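Side-chain contacts in hypothetical protein PH0250 (Pyrococcus horikoshii, PDB 2EKD), which is of unknown function but probably has a KaiC-like fold related to the P-loop NTPases: residues R27-L32 / T57-A62; V74-M77 / K81-G84. All coordinates share one frame; numbering follows the deposited sequence.

Interaction 1: residues R27-L32 / T57-A62; sequences RAELLL and TRLKVA
E29 and R58 meet between two helices of an alpha/beta sandwich, where helix 29-37, which follows strand 17-22, packs against the C-terminal part of helix 51-61. The order of strand and helix is consistent with membership of the P-loop NTPase clan. The polar part of the contact is a buried salt bridge in which one carboxylate oxygen does most of the work. R58 NH2 donates to E29 OE1 at 2.9 Å, and R58 NE adds a weak bond to the same oxygen at 3.2 Å, so OE1 sits in the fork of the guanidinium edge and in its plane. The two flat groups are strongly turned against each other, their planes 69° apart, and NH2 reaches OE1 from above the carboxylate plane; this is therefore not the coplanar, two-oxygen pairing often seen for arginine and glutamate. With chi1 at 59°, CG of E29 lies between the backbone N and the carbonyl carbon, and a bend at chi2 then brings the carboxylate round to R58. The first turn of a helix suits an acidic residue, whose charge probably also benefits from the helix dipole. Arginine suits helix 51-61 here because its guanidinium serves twice: it also makes a cation-pi contact with F55.

The apolar part lies beside this bridge. L59 runs past E29 in the reverse direction, and its CD2 packs on the aliphatic CG of E29 at 3.7 Å. A branched leucine can thus cover the glutamate stem while also touching L30, and both leucines rest on F64. R27, at the start of its segment, makes a salt bridge with D194 of the second subunit. Closing the apolar group, L30 CD2 stands 4.1 Å from L59 CD2.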
# COMPACT_ATOMS: atom_id res chain seq x y z
N ARG F 27 3.98 -27.25 -7.32
CA ARG F 27 4.12 -28.33 -8.29
C ARG F 27 2.73 -28.94 -8.47
O ARG F 27 2.55 -30.16 -8.43
CB ARG F 27 5.10 -29.41 -7.79
CG ARG F 27 6.55 -29.00 -7.82
CD ARG F 27 7.45 -30.22 -7.74
NE ARG F 27 7.26 -30.96 -6.49
CZ ARG F 27 7.85 -32.12 -6.22
NH1 ARG F 27 8.67 -32.67 -7.11
NH2 ARG F 27 7.62 -32.73 -5.06
N ALA F 28 1.74 -28.07 -8.66
CA ALA F 28 0.35 -28.47 -8.85
C ALA F 28 0.15 -29.46 -9.99
O ALA F 28 -0.85 -30.18 -10.02
CB ALA F 28 -0.52 -27.22 -9.08
N GLU F 29 1.08 -29.52 -10.92
CA GLU F 29 0.96 -30.45 -12.04
C GLU F 29 0.87 -31.90 -11.53
O GLU F 29 0.21 -32.74 -12.16
CB GLU F 29 2.16 -30.31 -12.98
CG GLU F 29 3.51 -30.55 -12.32
CD GLU F 29 4.23 -29.26 -11.94
OE1 GLU F 29 3.55 -28.23 -11.70
OE2 GLU F 29 5.47 -29.28 -11.87
N LEU F 30 1.51 -32.19 -10.39
CA LEU F 30 1.48 -33.54 -9.82
C LEU F 30 0.06 -33.95 -9.45
O LEU F 30 -0.33 -35.10 -9.64
CB LEU F 30 2.37 -33.63 -8.57
CG LEU F 30 3.87 -33.38 -8.68
CD1 LEU F 30 4.54 -33.74 -7.35
CD2 LEU F 30 4.46 -34.21 -9.80
N LEU F 31 -0.72 -33.00 -8.92
CA LEU F 31 -2.10 -33.28 -8.54
C LEU F 31 -2.95 -33.46 -9.79
O LEU F 31 -3.89 -34.25 -9.80
CB LEU F 31 -2.67 -32.13 -7.70
CG LEU F 31 -4.12 -32.38 -7.24
CD1 LEU F 31 -4.18 -33.63 -6.36
CD2 LEU F 31 -4.64 -31.16 -6.48
N LEU F 32 -2.60 -32.71 -10.83
CA LEU F 32 -3.32 -32.81 -12.09
C LEU F 32 -3.08 -34.19 -12.68
O LEU F 32 -4.01 -34.85 -13.13
CB LEU F 32 -2.83 -31.76 -13.09
CG LEU F 32 -3.46 -32.03 -14.47
CD1 LEU F 32 -4.95 -31.68 -14.41
CD2 LEU F 32 -2.75 -31.22 -15.54
N THR F 57 4.44 -30.14 -20.06
CA THR F 57 5.89 -30.02 -20.22
C THR F 57 6.66 -30.27 -18.92
O THR F 57 7.68 -30.94 -18.91
CB THR F 57 6.27 -28.61 -20.75
OG1 THR F 57 5.75 -28.44 -22.07
CG2 THR F 57 7.78 -28.44 -20.79
N ARG F 58 6.16 -29.72 -17.81
CA ARG F 58 6.82 -29.88 -16.52
C ARG F 58 6.80 -31.33 -16.08
O ARG F 58 7.77 -31.84 -15.53
CB ARG F 58 6.15 -29.00 -15.47
CG ARG F 58 7.03 -27.86 -14.97
CD ARG F 58 6.26 -26.55 -14.83
NE ARG F 58 5.04 -26.69 -14.03
CZ ARG F 58 3.91 -26.02 -14.31
NH1 ARG F 58 3.88 -25.19 -15.34
NH2 ARG F 58 2.83 -26.18 -13.56
N LEU F 59 5.67 -32.00 -16.32
CA LEU F 59 5.52 -33.40 -15.96
C LEU F 59 6.44 -34.25 -16.84
O LEU F 59 7.07 -35.20 -16.36
CB LEU F 59 4.06 -33.84 -16.15
CG LEU F 59 3.10 -33.26 -15.11
CD1 LEU F 59 1.65 -33.50 -15.52
CD2 LEU F 59 3.38 -33.91 -13.76
N LYS F 60 6.51 -33.89 -18.12
CA LYS F 60 7.34 -34.60 -19.08
C LYS F 60 8.82 -34.54 -18.70
O LYS F 60 9.49 -35.56 -18.68
CB LYS F 60 7.14 -34.01 -20.48
CG LYS F 60 7.67 -34.85 -21.63
CD LYS F 60 7.16 -34.29 -22.95
CE LYS F 60 7.50 -35.17 -24.14
NZ LYS F 60 8.90 -34.96 -24.60
N VAL F 61 9.32 -33.35 -18.39
CA VAL F 61 10.72 -33.22 -18.00
C VAL F 61 10.96 -33.92 -16.66
O VAL F 61 12.07 -34.36 -16.37
CB VAL F 61 11.16 -31.73 -17.85
CG1 VAL F 61 10.73 -30.95 -19.07
CG2 VAL F 61 10.59 -31.13 -16.58
N ALA F 62 9.90 -34.02 -15.85
CA ALA F 62 9.99 -34.67 -14.54
C ALA F 62 10.11 -36.19 -14.67
O ALA F 62 10.40 -36.87 -13.70
CB ALA F 62 8.77 -34.31 -13.68

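Interaction 2: residues V74-M77 / K81-G84; sequences VIKM and KDIG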
# COMPACT_ATOMS: atom_id res chain seq x y z
N VAL F 74 -9.92 -32.28 -24.81
CA VAL F 74 -9.61 -30.92 -24.40
C VAL F 74 -10.41 -29.84 -25.11
O VAL F 74 -10.64 -29.92 -26.32
CB VAL F 74 -8.10 -30.63 -24.61
CG1 VAL F 74 -7.78 -29.18 -24.28
CG2 VAL F 74 -7.26 -31.57 -23.76
N ILE F 75 -10.84 -28.84 -24.35
CA ILE F 75 -11.56 -27.70 -24.89
C ILE F 75 -10.62 -26.52 -24.68
O ILE F 75 -10.42 -26.07 -23.55
CB ILE F 75 -12.88 -27.43 -24.14
CG1 ILE F 75 -13.84 -28.60 -24.32
CG2 ILE F 75 -13.52 -26.13 -24.66
CD1 ILE F 75 -15.18 -28.40 -23.65
N LYS F 76 -10.03 -26.03 -25.77
CA LYS F 76 -9.09 -24.92 -25.68
C LYS F 76 -9.78 -23.57 -25.67
O LYS F 76 -10.72 -23.33 -26.41
CB LYS F 76 -8.09 -24.98 -26.85
CG LYS F 76 -7.11 -26.15 -26.75
CD LYS F 76 -6.04 -26.10 -27.84
CE LYS F 76 -5.10 -24.90 -27.70
NZ LYS F 76 -4.21 -24.99 -26.51
N MSE F 77 -9.31 -22.70 -24.79
CA MSE F 77 -9.84 -21.35 -24.66
C MSE F 77 -8.64 -20.43 -24.93
O MSE F 77 -7.93 -20.02 -24.02
CB MSE F 77 -10.42 -21.15 -23.26
CG MSE F 77 -11.37 -22.30 -22.86
SE MSE F 77 -12.19 -22.15 -21.26
CE MSE F 77 -13.50 -23.36 -21.42
N LYS F 81 -0.64 -23.94 -28.31
CA LYS F 81 -0.11 -25.28 -28.11
C LYS F 81 -1.17 -26.35 -27.93
O LYS F 81 -1.88 -26.38 -26.92
CB LYS F 81 0.85 -25.31 -26.92
CG LYS F 81 2.19 -24.67 -27.17
CD LYS F 81 2.12 -23.16 -27.17
CE LYS F 81 3.49 -22.56 -27.44
NZ LYS F 81 4.53 -23.15 -26.54
N ASP F 82 -1.26 -27.25 -28.90
CA ASP F 82 -2.22 -28.34 -28.88
C ASP F 82 -1.72 -29.57 -28.14
O ASP F 82 -0.79 -30.25 -28.59
CB ASP F 82 -2.59 -28.73 -30.31
CG ASP F 82 -3.79 -27.96 -30.83
OD1 ASP F 82 -3.96 -26.78 -30.45
OD2 ASP F 82 -4.55 -28.53 -31.64
N ILE F 83 -2.33 -29.86 -26.99
CA ILE F 83 -1.99 -31.02 -26.19
C ILE F 83 -3.30 -31.75 -25.90
O ILE F 83 -4.27 -31.14 -25.47
CB ILE F 83 -1.33 -30.64 -24.85
CG1 ILE F 83 -0.00 -29.92 -25.11
CG2 ILE F 83 -1.10 -31.89 -24.00
CD1 ILE F 83 1.06 -30.80 -25.77
N GLY F 84 -3.32 -33.06 -26.16
CA GLY F 84 -4.52 -33.84 -25.94
C GLY F 84 -5.42 -33.83 -27.16
O GLY F 84 -5.06 -33.27 -28.19
O HOH W 1 -4.68 -28.23 -25.67
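The carboxylate of D82 and the peptide carbonyl of K81 are the flat groups that receive the side chain of K76. The lysine chain crosses D82 at about a right angle, and its CD lies out of the carboxylate plane, 3.4 Å from D82 OD1. At the carbonyl, K76 NZ donates to K81 O at 2.7 Å, standing above the carbonyl plane by 53° and not on a lone pair. The ammonium nitrogen, K76 NZ, remains 4.3 Å from D82 OD1, a nearby opposite charge but not a salt bridge; D82 OD2 instead pairs with R89.

Lysine suits this place because its long chain can span the gap from strand to loop, and its bends at chi3 and chi4 curl NZ round to the K81 carbonyl. The same nitrogen forms salt bridges with D47 and D50, so two carboxylates and a carbonyl share this buried ammonium group. A water extends the link: it accepts a bond from I83 N at 3.1 Å and a weak one from K76 NZ.

Two residues earlier on the strand, V74 turns CG2 to the loop backbone, 3.5 Å from I83 O and 4.2 Å from G84 CA. Glycine fits beside that methyl because it has no side chain, and it readily takes up the positive phi of 88° found here.

The loop belongs to a crossover between the parallel, adjacent strands 73-77 and 85-90, with no helix in the connection. V74 and K76 face the loop, and I83 beyond them packs on Y52, Y53 and Y56 of helix 51-61. Alternation along the strand sends I75 and M77 to the other side of the sheet, against Y102 of helix 99-105.

How the interactions relate
From the N terminus, the chain leaves strand 17-22, enters helix 29-37, passes through strand 44-48 and returns in helix 51-61; with 24 residues between its segments, interaction 1 closes this loop by joining the two helices. Strand 73-77 follows, and interaction 2 closes a much shorter turn, with three residues between its segments, just before strand 85-90. The contacts are in series, neither nesting nor crossing. The centres of interactions 1 and 2 lie about 17 Å apart, and the two do not touch. Helix 51-61 connects them, since it packs on helix 29-37 and also receives the loop of 81-84; Y52 touches both L32 and I83.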